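Local coordinates for protein vascular endothelial growth factor homolog (Orf virus, PDB 2GNN) that induces endothelial cell proliferation as a secreted, disulfide-linked homodimer of the PDGF/VEGF family that binds vascular endothelial growth factor receptors, at residues S20-R25 / C98-R103; V29-T34 / Q41-P46; V48-C53 / V72-L77; T67-V72 / V93-C98. All blocks are in the same frame, centred on the assembly; numbering follows the deposited sequence.

Contact 1 (S20-R25 / C98-R103)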
loop_
_atom_site.group_PDB
_atom_site.type_symbol
_atom_site.label_atom_id
_atom_site.label_comp_id
_atom_site.label_asym_id
_atom_site.label_seq_id
_atom_site.Cartn_x
_atom_site.Cartn_y
_atom_site.Cartn_z
ATOM N N SER B 20 12.776 -2.704 -2.462
ATOM C CA SER B 20 12.591 -3.025 -1.039
ATOM C C SER B 20 13.100 -1.948 -0.058
ATOM O O SER B 20 12.968 -2.105 1.165
ATOM C CB SER B 20 13.271 -4.342 -0.705
ATOM O OG SER B 20 14.653 -4.142 -0.526
ATOM N N GLU B 21 13.665 -0.862 -0.583
ATOM C CA GLU B 21 14.262 0.166 0.272
ATOM C C GLU B 21 13.221 0.959 1.058
ATOM O O GLU B 21 12.054 1.048 0.663
ATOM C CB GLU B 21 15.240 1.072 -0.497
ATOM C CG GLU B 21 14.655 1.889 -1.647
ATOM C CD GLU B 21 15.705 2.761 -2.342
ATOM O OE1 GLU B 21 16.880 2.330 -2.462
ATOM O OE2 GLU B 21 15.352 3.885 -2.767
ATOM N N CYS B 22 13.660 1.495 2.195
ATOM C CA CYS B 22 12.847 2.353 3.045
ATOM C C CYS B 22 12.654 3.689 2.345
ATOM O O CYS B 22 13.601 4.440 2.152
ATOM C CB CYS B 22 13.543 2.549 4.396
ATOM S SG CYS B 22 12.796 3.792 5.455
ATOM N N LYS B 23 11.425 3.961 1.937
ATOM C CA LYS B 23 11.100 5.174 1.203
ATOM C C LYS B 23 9.596 5.320 1.290
ATOM O O LYS B 23 8.924 4.386 1.738
ATOM C CB LYS B 23 11.553 5.074 -0.260
ATOM C CG LYS B 23 10.787 4.033 -1.082
ATOM C CD LYS B 23 11.053 4.184 -2.566
ATOM C CE LYS B 23 10.294 3.124 -3.366
ATOM N NZ LYS B 23 10.396 3.336 -4.845
ATOM N N PRO B 24 9.058 6.499 0.916
ATOM C CA PRO B 24 7.594 6.624 0.897
ATOM C C PRO B 24 6.973 5.732 -0.192
ATOM O O PRO B 24 7.469 5.685 -1.312
ATOM C CB PRO B 24 7.364 8.106 0.577
ATOM C CG PRO B 24 8.674 8.784 0.864
ATOM C CD PRO B 24 9.721 7.768 0.554
ATOM N N ARG B 25 5.906 5.031 0.156
ATOM C CA ARG B 25 5.231 4.120 -0.737
ATOM C C ARG B 25 3.739 4.313 -0.553
ATOM O O ARG B 25 3.309 4.593 0.568
ATOM C CB ARG B 25 5.593 2.689 -0.376
ATOM C CG ARG B 25 7.022 2.360 -0.658
ATOM C CD ARG B 25 7.425 1.136 0.085
ATOM N NE ARG B 25 8.826 0.879 -0.172
ATOM C CZ ARG B 25 9.275 0.084 -1.132
ATOM N NH1 ARG B 25 8.424 -0.560 -1.919
ATOM N NH2 ARG B 25 10.576 -0.075 -1.296
ATOM N N CYS B 98 12.089 9.350 4.467
ATOM C CA CYS B 98 12.078 8.254 5.433
ATOM C C CYS B 98 13.489 7.832 5.728
ATOM O O CYS B 98 14.383 8.083 4.930
ATOM C CB CYS B 98 11.339 7.038 4.875
ATOM S SG CYS B 98 9.742 7.352 4.153
ATOM N N ASP B 99 13.691 7.140 6.842
ATOM C CA ASP B 99 15.039 6.706 7.197
ATOM C C ASP B 99 14.994 5.458 8.071
ATOM O O ASP B 99 14.011 5.206 8.771
ATOM C CB ASP B 99 15.782 7.856 7.901
ATOM C CG ASP B 99 17.294 7.781 7.746
ATOM O OD1 ASP B 99 17.801 7.014 6.898
ATOM O OD2 ASP B 99 17.985 8.519 8.485
ATOM N N CYS B 100 16.055 4.666 8.001
ATOM C CA CYS B 100 16.214 3.517 8.887
ATOM C C CYS B 100 16.920 3.947 10.184
ATOM O O CYS B 100 18.138 4.181 10.213
ATOM C CB CYS B 100 16.933 2.360 8.172
ATOM S SG CYS B 100 15.859 1.450 7.002
ATOM N N ARG B 101 16.115 4.050 11.240
ATOM C CA ARG B 101 16.505 4.598 12.534
ATOM C C ARG B 101 16.331 3.528 13.618
ATOM O O ARG B 101 15.429 2.694 13.516
ATOM C CB ARG B 101 15.623 5.814 12.863
ATOM C CG ARG B 101 15.693 6.968 11.857
ATOM C CD ARG B 101 17.012 7.729 11.950
ATOM N NE ARG B 101 17.066 8.905 11.077
ATOM C CZ ARG B 101 16.618 10.121 11.400
ATOM N NH1 ARG B 101 16.054 10.347 12.584
ATOM N NH2 ARG B 101 16.730 11.119 10.529
ATOM N N PRO B 102 17.187 3.545 14.661
ATOM C CA PRO B 102 17.098 2.548 15.735
ATOM C C PRO B 102 15.782 2.649 16.507
ATOM O O PRO B 102 15.154 3.706 16.503
ATOM C CB PRO B 102 18.272 2.915 16.653
ATOM C CG PRO B 102 19.168 3.762 15.822
ATOM C CD PRO B 102 18.280 4.504 14.901
ATOM N N ARG B 103 15.375 1.563 17.163
ATOM C CA ARG B 103 14.137 1.557 17.959
ATOM C C ARG B 103 14.318 2.122 19.371
ATOM O O ARG B 103 13.334 2.419 20.062
ATOM C CB ARG B 103 13.550 0.151 18.047
ATOM C CG ARG B 103 12.878 -0.303 16.782
ATOM C CD ARG B 103 11.900 -1.437 17.047
ATOM N NE ARG B 103 11.323 -1.926 15.796
ATOM C CZ ARG B 103 11.943 -2.750 14.953
ATOM N NH1 ARG B 103 13.169 -3.195 15.222
ATOM N NH2 ARG B 103 11.336 -3.132 13.836
#
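The sulfur of Cys22 meets the beta carbon of Cys98 where the chain entering strand 23-30 passes the end of strand 85-102, nearly antiparallel. That sulfur lies trans to its own amide nitrogen (chi1 171°), which carries it across the gap until Cys22 SG stops 3.6 Å from Cys98 CB. Its methylene serves a second neighbour: Cys22 CB rests 3.7 Å from Cys100 SG. Cys98 is rotated differently, with SG beside its backbone nitrogen (chi1 -49°), and this brings the sulfur against the Lys23-Pro24 peptide, 3.4 Å from Pro24 N. The proline ring lies against the same sulfur through CG and CD, the latter at 3.6 Å from Cys98 SG. Side chains thus do the joining here, and the two backbones share no hydrogen bond. Away from the sulfurs each segment holds an arginine of its own: Arg25 NH2 donates to Glu21 O, in plane with the carbonyl, and Arg101 NE reaches Asp99 OD2 at 2.8 Å in a salt bridge. Cys22 lies between Cys98 and Cys100 because Cys53-Cys98 and Cys57-Cys100 close a ring through which Cys22-Cys64 passes, the cystine knot of the PDGF/VEGF family.

Contact 2 (V29-T34 / Q41-P46)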
loop_
_atom_site.group_PDB
_atom_site.type_symbol
_atom_site.label_atom_id
_atom_site.label_comp_id
_atom_site.label_asym_id
_atom_site.label_seq_id
_atom_site.Cartn_x
_atom_site.Cartn_y
_atom_site.Cartn_z
ATOM N N VAL B 29 -5.460 3.095 2.964
ATOM C CA VAL B 29 -5.816 3.292 4.362
ATOM C C VAL B 29 -7.313 3.612 4.438
ATOM O O VAL B 29 -7.824 4.348 3.594
ATOM C CB VAL B 29 -4.979 4.477 4.992
ATOM C CG1 VAL B 29 -5.323 4.667 6.447
ATOM C CG2 VAL B 29 -3.474 4.229 4.873
ATOM N N PRO B 30 -8.023 3.053 5.436
ATOM C CA PRO B 30 -9.410 3.460 5.702
ATOM C C PRO B 30 -9.482 4.908 6.172
ATOM O O PRO B 30 -8.758 5.294 7.089
ATOM C CB PRO B 30 -9.844 2.526 6.846
ATOM C CG PRO B 30 -8.877 1.420 6.847
ATOM C CD PRO B 30 -7.580 1.988 6.353
ATOM N N VAL B 31 -10.332 5.705 5.538
ATOM C CA VAL B 31 -10.471 7.112 5.873
ATOM C C VAL B 31 -10.909 7.320 7.335
ATOM O O VAL B 31 -10.429 8.239 8.013
ATOM C CB VAL B 31 -11.445 7.833 4.914
ATOM C CG1 VAL B 31 -11.687 9.264 5.355
ATOM C CG2 VAL B 31 -10.894 7.825 3.498
ATOM N N SER B 32 -11.795 6.467 7.832
ATOM C CA SER B 32 -12.280 6.635 9.186
ATOM C C SER B 32 -11.134 6.565 10.201
ATOM O O SER B 32 -11.178 7.234 11.226
ATOM C CB SER B 32 -13.310 5.572 9.512
ATOM O OG SER B 32 -12.671 4.319 9.497
ATOM N N GLU B 33 -10.130 5.737 9.917
ATOM C CA GLU B 33 -8.968 5.574 10.794
ATOM C C GLU B 33 -8.036 6.789 10.810
ATOM O O GLU B 33 -7.315 7.006 11.781
ATOM C CB GLU B 33 -8.159 4.352 10.381
ATOM C CG GLU B 33 -8.711 3.035 10.908
ATOM C CD GLU B 33 -7.888 1.820 10.460
ATOM O OE1 GLU B 33 -6.688 1.979 10.075
ATOM O OE2 GLU B 33 -8.458 0.706 10.505
ATOM N N THR B 34 -8.036 7.550 9.723
ATOM C CA THR B 34 -7.244 8.746 9.626
ATOM C C THR B 34 -7.964 9.881 10.351
ATOM O O THR B 34 -7.346 10.863 10.753
ATOM C CB THR B 34 -7.057 9.182 8.171
ATOM O OG1 THR B 34 -8.323 9.590 7.653
ATOM C CG2 THR B 34 -6.477 8.046 7.301
ATOM N N GLN B 41 -20.373 8.433 10.899
ATOM C CA GLN B 41 -20.455 8.837 9.490
ATOM C C GLN B 41 -19.716 7.843 8.601
ATOM O O GLN B 41 -18.933 7.025 9.090
ATOM C CB GLN B 41 -19.960 10.262 9.268
ATOM C CG GLN B 41 -18.485 10.389 8.892
ATOM C CD GLN B 41 -18.161 11.750 8.371
ATOM O OE1 GLN B 41 -18.041 12.701 9.142
ATOM N NE2 GLN B 41 -18.046 11.878 7.047
ATOM N N ARG B 42 -19.998 7.896 7.300
ATOM C CA ARG B 42 -19.319 7.037 6.331
ATOM C C ARG B 42 -18.565 7.910 5.381
ATOM O O ARG B 42 -18.913 9.077 5.216
ATOM C CB ARG B 42 -20.332 6.189 5.564
ATOM C CG ARG B 42 -21.024 5.161 6.429
ATOM C CD ARG B 42 -21.142 3.880 5.713
ATOM N NE ARG B 42 -21.624 2.826 6.585
ATOM C CZ ARG B 42 -20.866 1.841 7.047
ATOM N NH1 ARG B 42 -19.583 1.786 6.719
ATOM N NH2 ARG B 42 -21.392 0.910 7.835
ATOM N N PHE B 43 -17.533 7.348 4.756
ATOM C CA PHE B 43 -16.788 8.084 3.729
ATOM C C PHE B 43 -16.843 7.361 2.400
ATOM O O PHE B 43 -16.797 6.138 2.336
ATOM C CB PHE B 43 -15.325 8.295 4.135
ATOM C CG PHE B 43 -15.163 8.950 5.496
ATOM C CD1 PHE B 43 -15.118 8.181 6.647
ATOM C CD2 PHE B 43 -15.054 10.338 5.616
ATOM C CE1 PHE B 43 -14.980 8.783 7.918
ATOM C CE2 PHE B 43 -14.912 10.939 6.867
ATOM C CZ PHE B 43 -14.873 10.155 8.013
ATOM N N ASN B 44 -16.943 8.143 1.336
ATOM C CA ASN B 44 -16.949 7.599 0.008
ATOM C C ASN B 44 -15.955 8.356 -0.856
ATOM O O ASN B 44 -16.085 9.564 -1.025
ATOM C CB ASN B 44 -18.379 7.599 -0.546
ATOM C CG ASN B 44 -19.136 6.331 -0.173
ATOM O OD1 ASN B 44 -18.821 5.251 -0.672
ATOM N ND2 ASN B 44 -20.118 6.449 0.714
ATOM N N PRO B 45 -14.921 7.657 -1.356
ATOM C CA PRO B 45 -14.655 6.235 -1.112
ATOM C C PRO B 45 -14.278 6.013 0.350
ATOM O O PRO B 45 -13.822 6.954 1.004
ATOM C CB PRO B 45 -13.461 5.939 -2.015
ATOM C CG PRO B 45 -12.831 7.262 -2.285
ATOM C CD PRO B 45 -13.910 8.274 -2.233
ATOM N N PRO B 46 -14.500 4.800 0.885
ATOM C CA PRO B 46 -14.171 4.581 2.281
ATOM C C PRO B 46 -12.672 4.431 2.538
ATOM O O PRO B 46 -12.265 4.358 3.697
ATOM C CB PRO B 46 -14.902 3.279 2.605
ATOM C CG PRO B 46 -14.966 2.553 1.315
ATOM C CD PRO B 46 -15.108 3.613 0.268
HETATM O O HOH W 1 -13.611 4.746 5.928
#
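Pro46 O is gripped twice, by the amide of Val31 and by a water. Val31 N donates to Pro46 O at 3.0 Å, a fairly straight bond (166° at the hydrogen) whose donor is tilted from the carbonyl plane. The water donates a hydrogen bond to Pro46 O at 2.6 Å and accepts one from Ser32 N, so that two successive amides at the start of the short helix 31-34 are both served, one directly and one through solvent. Beside this polar link lies an apolar one. The valine branch CG1, placed trans to the amide nitrogen (chi1 174°), sits over a face of the Phe43 ring in a CH-pi contact, with CG1 3.6 Å from the ring centroid and only 18° off the normal. Ser32 extends the contact, its CA lying 3.7 Å from Phe43 CE1. The other branch, CG2, lies near the carbonyls of Pro45 and Pro46. Leu76 packs on both Val31 and Phe43, and Leu90 also meets the phenyl ring. Across the dimer, Pro46 touches Cys56 of the second subunit and Pro45, which follows a cis peptide, touches Ser20 of that chain. Since Val29 already pairs with Val48, the bond from Val31 to Pro46 carries the pairing of strands 23-30 and 47-54 one step into the loop joining them, within the cystine-knot fold of the PDGF/VEGF family.

Contact 3 (V48-C53 / V72-L77). Unlike the reference sequence in segment 72-77: Thr73 (reference Ser).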
loop_
_atom_site.group_PDB
_atom_site.type_symbol
_atom_site.label_atom_id
_atom_site.label_comp_id
_atom_site.label_asym_id
_atom_site.label_seq_id
_atom_site.Cartn_x
_atom_site.Cartn_y
_atom_site.Cartn_z
ATOM N N VAL B 48 -8.493 5.579 1.094
ATOM C CA VAL B 48 -7.626 6.438 0.280
ATOM C C VAL B 48 -6.222 5.872 0.195
ATOM O O VAL B 48 -5.784 5.115 1.070
ATOM C CB VAL B 48 -7.527 7.879 0.830
ATOM C CG1 VAL B 48 -8.812 8.658 0.540
ATOM C CG2 VAL B 48 -7.151 7.883 2.349
ATOM N N THR B 49 -5.524 6.240 -0.872
ATOM C CA THR B 49 -4.110 5.936 -1.009
ATOM C C THR B 49 -3.256 7.105 -0.475
ATOM O O THR B 49 -3.353 8.245 -0.964
ATOM C CB THR B 49 -3.756 5.642 -2.475
ATOM O OG1 THR B 49 -4.642 4.649 -2.970
ATOM C CG2 THR B 49 -2.349 5.121 -2.603
ATOM N N LEU B 50 -2.422 6.801 0.519
ATOM C CA LEU B 50 -1.520 7.784 1.115
ATOM C C LEU B 50 -0.077 7.345 0.967
ATOM O O LEU B 50 0.225 6.146 1.047
ATOM C CB LEU B 50 -1.841 7.953 2.599
ATOM C CG LEU B 50 -3.224 8.476 2.971
ATOM C CD1 LEU B 50 -3.375 8.517 4.470
ATOM C CD2 LEU B 50 -3.404 9.855 2.384
ATOM N N MET B 51 0.814 8.310 0.741
ATOM C CA MET B 51 2.243 8.029 0.736
ATOM C C MET B 51 2.709 7.875 2.177
ATOM O O MET B 51 2.551 8.778 2.993
ATOM C CB MET B 51 3.014 9.132 0.027
ATOM C CG MET B 51 2.686 9.263 -1.444
ATOM S SD MET B 51 2.905 7.715 -2.348
ATOM C CE MET B 51 4.688 7.621 -2.514
ATOM N N ARG B 52 3.240 6.706 2.500
ATOM C CA ARG B 52 3.687 6.417 3.855
ATOM C C ARG B 52 4.983 5.659 3.795
ATOM O O ARG B 52 5.218 4.901 2.852
ATOM C CB ARG B 52 2.667 5.551 4.566
ATOM C CG ARG B 52 1.500 6.305 5.097
ATOM C CD ARG B 52 1.653 6.562 6.580
ATOM N NE ARG B 52 0.496 7.263 7.118
ATOM C CZ ARG B 52 0.042 8.410 6.627
ATOM N NH1 ARG B 52 0.647 8.948 5.572
ATOM N NH2 ARG B 52 -1.023 9.003 7.164
ATOM N N CYS B 53 5.818 5.843 4.805
ATOM C CA CYS B 53 7.117 5.190 4.843
ATOM C C CYS B 53 6.955 3.683 4.927
ATOM O O CYS B 53 6.190 3.169 5.757
ATOM C CB CYS B 53 7.960 5.727 5.996
ATOM S SG CYS B 53 8.475 7.439 5.724
ATOM N N VAL B 72 -1.841 17.072 3.144
ATOM C CA VAL B 72 -2.524 17.198 1.859
ATOM C C VAL B 72 -4.023 17.135 2.067
ATOM O O VAL B 72 -4.511 16.331 2.862
ATOM C CB VAL B 72 -2.084 16.118 0.835
ATOM C CG1 VAL B 72 -0.600 16.222 0.538
ATOM C CG2 VAL B 72 -2.405 14.754 1.336
ATOM N N THR B 73 -4.738 18.000 1.354
ATOM C CA THR B 73 -6.199 18.082 1.425
ATOM C C THR B 73 -6.812 17.236 0.304
ATOM O O THR B 73 -6.444 17.388 -0.858
ATOM C CB THR B 73 -6.674 19.559 1.298
ATOM O OG1 THR B 73 -6.015 20.367 2.279
ATOM C CG2 THR B 73 -8.171 19.689 1.486
ATOM N N MET B 74 -7.741 16.350 0.654
ATOM C CA MET B 74 -8.490 15.581 -0.339
ATOM C C MET B 74 -9.987 15.818 -0.240
ATOM O O MET B 74 -10.547 15.822 0.858
ATOM C CB MET B 74 -8.208 14.091 -0.179
ATOM C CG MET B 74 -6.768 13.704 -0.446
ATOM S SD MET B 74 -6.533 11.943 -0.216
ATOM C CE MET B 74 -4.752 11.898 -0.178
ATOM N N GLU B 75 -10.647 16.003 -1.379
ATOM C CA GLU B 75 -12.105 16.055 -1.384
ATOM C C GLU B 75 -12.745 14.662 -1.459
ATOM O O GLU B 75 -12.484 13.903 -2.387
ATOM C CB GLU B 75 -12.643 16.986 -2.469
ATOM C CG GLU B 75 -14.059 17.440 -2.143
ATOM C CD GLU B 75 -14.514 18.664 -2.904
ATOM O OE1 GLU B 75 -14.287 18.734 -4.138
ATOM O OE2 GLU B 75 -15.127 19.548 -2.257
ATOM N N LEU B 76 -13.556 14.343 -0.454
ATOM C CA LEU B 76 -14.237 13.060 -0.300
ATOM C C LEU B 76 -15.718 13.346 -0.236
ATOM O O LEU B 76 -16.111 14.470 0.012
ATOM C CB LEU B 76 -13.900 12.436 1.050
ATOM C CG LEU B 76 -12.554 11.825 1.373
ATOM C CD1 LEU B 76 -12.581 11.594 2.826
ATOM C CD2 LEU B 76 -12.394 10.507 0.679
ATOM N N LEU B 77 -16.540 12.316 -0.407
ATOM C CA LEU B 77 -17.959 12.438 -0.120
ATOM C C LEU B 77 -18.177 11.933 1.281
ATOM O O LEU B 77 -17.848 10.785 1.589
ATOM C CB LEU B 77 -18.821 11.652 -1.130
ATOM C CG LEU B 77 -20.328 11.617 -0.829
ATOM C CD1 LEU B 77 -20.993 12.959 -1.150
ATOM C CD2 LEU B 77 -20.975 10.501 -1.613
#
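Strands 48-53 and 72-77 run antiparallel, 175° between their directions, yet their axes come no closer than 10.5 Å, so they face one another through side chains and not as paired neighbours. Met74 bridges the gap. Its chain is extended from CG onward (chi2 179°), and the terminal CE arrives 3.5 Å from Leu50 CD2, crossing that leucine obliquely. The same methyl also approaches the backbone at Thr49 O, 4.0 Å from Met74 CE. Further back along the side chain, Met74 SD lies 4.1 Å from Val48 CG1. This valine branch is shared, for Leu76 CD2 meets Val48 CG1 at 4.0 Å, the leucine and valine crossing at about a right angle. Such packing joins the two antiparallel hairpins of the cystine-knot protomer: strand 47-54 pairs with 23-30, strand 62-79 with 85-102, and apolar side chains of one hairpin pack against those of the other. Glu94 borders this cluster, touching Leu50 and Met74, while Leu76 is further enclosed by Val31, Phe43 and Pro45. On the opposite side of its strand from this packing, Thr49 turns its hydroxyl to Gly19 O of the second subunit. The backbone at Thr73 and Met74 pairs in parallel with a strand of that subunit, which extends the sheet over the dimer interface.

Contact 4 (T67-V72 / V93-C98). With NAG (2-acetamido-2-deoxy-beta-D-glucopyranose), chain M.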
loop_
_atom_site.group_PDB
_atom_site.type_symbol
_atom_site.label_atom_id
_atom_site.label_comp_id
_atom_site.label_asym_id
_atom_site.label_seq_id
_atom_site.Cartn_x
_atom_site.Cartn_y
_atom_site.Cartn_z
ATOM N N THR B 67 11.007 11.104 8.228
ATOM C CA THR B 67 11.838 12.217 8.642
ATOM C C THR B 67 11.329 13.524 8.029
ATOM O O THR B 67 11.869 14.595 8.296
ATOM C CB THR B 67 13.304 11.997 8.256
ATOM O OG1 THR B 67 13.423 11.974 6.830
ATOM C CG2 THR B 67 13.815 10.688 8.832
ATOM N N GLU B 68 10.287 13.427 7.207
ATOM C CA GLU B 68 9.666 14.584 6.569
ATOM C C GLU B 68 8.244 14.228 6.172
ATOM O O GLU B 68 8.002 13.209 5.513
ATOM C CB GLU B 68 10.469 15.028 5.346
ATOM C CG GLU B 68 10.165 16.438 4.864
ATOM C CD GLU B 68 10.899 16.795 3.578
ATOM O OE1 GLU B 68 12.151 16.704 3.536
ATOM O OE2 GLU B 68 10.212 17.180 2.606
ATOM N N GLU B 69 7.305 15.065 6.591
ATOM C CA GLU B 69 5.890 14.832 6.363
ATOM C C GLU B 69 5.293 16.022 5.630
ATOM O O GLU B 69 5.941 17.046 5.486
ATOM C CB GLU B 69 5.171 14.611 7.693
ATOM C CG GLU B 69 5.800 13.538 8.576
ATOM C CD GLU B 69 4.953 13.198 9.791
ATOM O OE1 GLU B 69 4.190 14.071 10.277
ATOM O OE2 GLU B 69 5.053 12.045 10.265
ATOM N N VAL B 70 4.065 15.880 5.147
ATOM C CA VAL B 70 3.346 16.998 4.543
ATOM C C VAL B 70 1.849 16.765 4.709
ATOM O O VAL B 70 1.389 15.621 4.753
ATOM C CB VAL B 70 3.760 17.228 3.053
ATOM C CG1 VAL B 70 3.140 16.186 2.137
ATOM C CG2 VAL B 70 3.402 18.632 2.589
ATOM N N ASN B 71 1.092 17.844 4.854
ATOM C CA ASN B 71 -0.355 17.733 4.940
ATOM C C ASN B 71 -0.938 17.965 3.553
ATOM O O ASN B 71 -0.547 18.914 2.856
ATOM C CB ASN B 71 -0.946 18.723 5.951
ATOM C CG ASN B 71 -0.139 18.806 7.240
ATOM O OD1 ASN B 71 -0.095 17.842 8.015
ATOM N ND2 ASN B 71 0.513 19.979 7.465
ATOM N N VAL B 72 -1.841 17.072 3.144
ATOM C CA VAL B 72 -2.524 17.198 1.859
ATOM C C VAL B 72 -4.023 17.135 2.067
ATOM O O VAL B 72 -4.511 16.331 2.862
ATOM C CB VAL B 72 -2.084 16.118 0.835
ATOM C CG1 VAL B 72 -0.600 16.222 0.538
ATOM C CG2 VAL B 72 -2.405 14.754 1.336
ATOM N N VAL B 93 -1.928 13.199 6.430
ATOM C CA VAL B 93 -0.484 13.253 6.545
ATOM C C VAL B 93 0.138 12.298 5.520
ATOM O O VAL B 93 -0.205 11.120 5.498
ATOM C CB VAL B 93 -0.034 12.902 7.988
ATOM C CG1 VAL B 93 1.478 12.951 8.112
ATOM C CG2 VAL B 93 -0.677 13.868 8.994
ATOM N N GLU B 94 1.024 12.817 4.668
ATOM C CA GLU B 94 1.822 11.991 3.746
ATOM C C GLU B 94 3.281 12.066 4.165
ATOM O O GLU B 94 3.730 13.103 4.636
ATOM C CB GLU B 94 1.749 12.520 2.311
ATOM C CG GLU B 94 0.371 12.853 1.798
ATOM C CD GLU B 94 -0.244 11.752 0.963
ATOM O OE1 GLU B 94 0.481 10.889 0.433
ATOM O OE2 GLU B 94 -1.472 11.763 0.818
ATOM N N HIS B 95 4.030 10.992 3.960
ATOM C CA HIS B 95 5.452 11.013 4.227
ATOM C C HIS B 95 6.224 11.355 2.958
ATOM O O HIS B 95 5.978 10.772 1.896
ATOM C CB HIS B 95 5.910 9.675 4.799
ATOM C CG HIS B 95 5.225 9.302 6.075
ATOM N ND1 HIS B 95 5.153 8.003 6.531
ATOM C CD2 HIS B 95 4.563 10.056 6.982
ATOM C CE1 HIS B 95 4.483 7.974 7.668
ATOM N NE2 HIS B 95 4.123 9.209 7.969
ATOM N N LYS B 96 7.151 12.307 3.075
ATOM C CA LYS B 96 7.980 12.750 1.948
ATOM C C LYS B 96 9.423 12.256 2.005
ATOM O O LYS B 96 10.118 12.240 0.987
ATOM C CB LYS B 96 7.970 14.276 1.832
ATOM C CG LYS B 96 6.905 14.825 0.896
ATOM C CD LYS B 96 7.290 16.225 0.427
ATOM C CE LYS B 96 6.253 16.807 -0.527
ATOM N NZ LYS B 96 6.576 18.221 -0.880
ATOM N N LYS B 97 9.879 11.879 3.192
ATOM C CA LYS B 97 11.218 11.313 3.366
ATOM C C LYS B 97 11.208 10.344 4.528
ATOM O O LYS B 97 10.415 10.495 5.461
ATOM C CB LYS B 97 12.260 12.402 3.604
ATOM C CG LYS B 97 13.203 12.623 2.438
ATOM C CD LYS B 97 14.520 13.220 2.908
ATOM C CE LYS B 97 15.668 12.766 2.011
ATOM N NZ LYS B 97 16.911 13.558 2.240
ATOM N N CYS B 98 12.089 9.350 4.467
ATOM C CA CYS B 98 12.078 8.254 5.433
ATOM C C CYS B 98 13.489 7.832 5.728
ATOM O O CYS B 98 14.383 8.083 4.930
ATOM C CB CYS B 98 11.339 7.038 4.875
ATOM S SG CYS B 98 9.742 7.352 4.153
HETATM C C1 NAG M . 1.009 20.247 8.810
HETATM C C2 NAG M . 2.476 20.315 9.277
HETATM C C3 NAG M . 2.535 20.179 10.803
HETATM C C4 NAG M . 1.728 21.310 11.445
HETATM C C5 NAG M . 0.314 21.336 10.850
HETATM C C6 NAG M . -0.462 22.539 11.378
HETATM C C7 NAG M . 4.443 19.696 7.967
HETATM C C8 NAG M . 5.739 19.179 8.525
HETATM N N2 NAG M . 3.335 19.336 8.620
HETATM O O3 NAG M . 3.868 20.164 11.281
HETATM O O4 NAG M . 1.673 21.144 12.849
HETATM O O5 NAG M . 0.342 21.350 9.422
HETATM O O6 NAG M . -1.570 22.099 12.125
HETATM O O7 NAG M . 4.435 20.410 6.958
#
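Val93 opens the run by setting CG1 3.6 Å from Glu69 OE1, while its CG2 lies near OD1 of Asn71, whose ND2 is covalently linked to an N-acetylglucosamine. Glu94 follows with a reciprocal pair: its N donates to Val70 O almost straight (176°), and Glu94 O accepts from Val70 N at 2.8 Å. Its chi1 (-47°) sets CG against both Val72 methyls, a bend at chi2 turns the carboxylate so that OE2 lies by Val72 CG2, and OE1 accepts from Met51 N. His95 stands alongside Glu69, ring and carboxylate planes only 13° apart, but Glu69 OE2 and His95 NE2, 3.8 Å apart, are not bonded; NE2 bonds a glycerol, probably from the crystallisation liquor, while ND1 accepts from Cys53 N. Then the register slips. Lys96 N, at 2.7 Å, and Lys97 N, at 3.3 Å, both reach Glu68 O from the same side of its plane, and Lys97 O accepts from Thr67 N at 2.9 Å and weakly from Glu68 N, a classic beta bulge. Cys98 ends the run with its beta carbon directed away from the partner strand. The chemistry implies a hairpin held by its main chain: the lysine ammonium groups stay beyond contact with Glu68, so any attraction is probably weak and long-range.

In the fold
Contact 3 is the buried one, contact 2 is partly buried, and contacts 1 and 4 lie near the surface. The four illustrate a division of labour: main-chain bonds hold strands within a hairpin, as in contact 4, while side chains and disulfides join the hairpins, as in contacts 3 and 1. Contacts 3 and 4 share Val72, and contacts 1 and 4 share Cys98, whose disulfide to Cys53 also ties them to contact 3. Contact 2, on the far side of the chain's centre from contact 1, combines a backbone bond, a water and an aromatic face, and its Val31 packs into the core beside Leu76 and Val48. All four reach the second subunit, contact 4 through Val72.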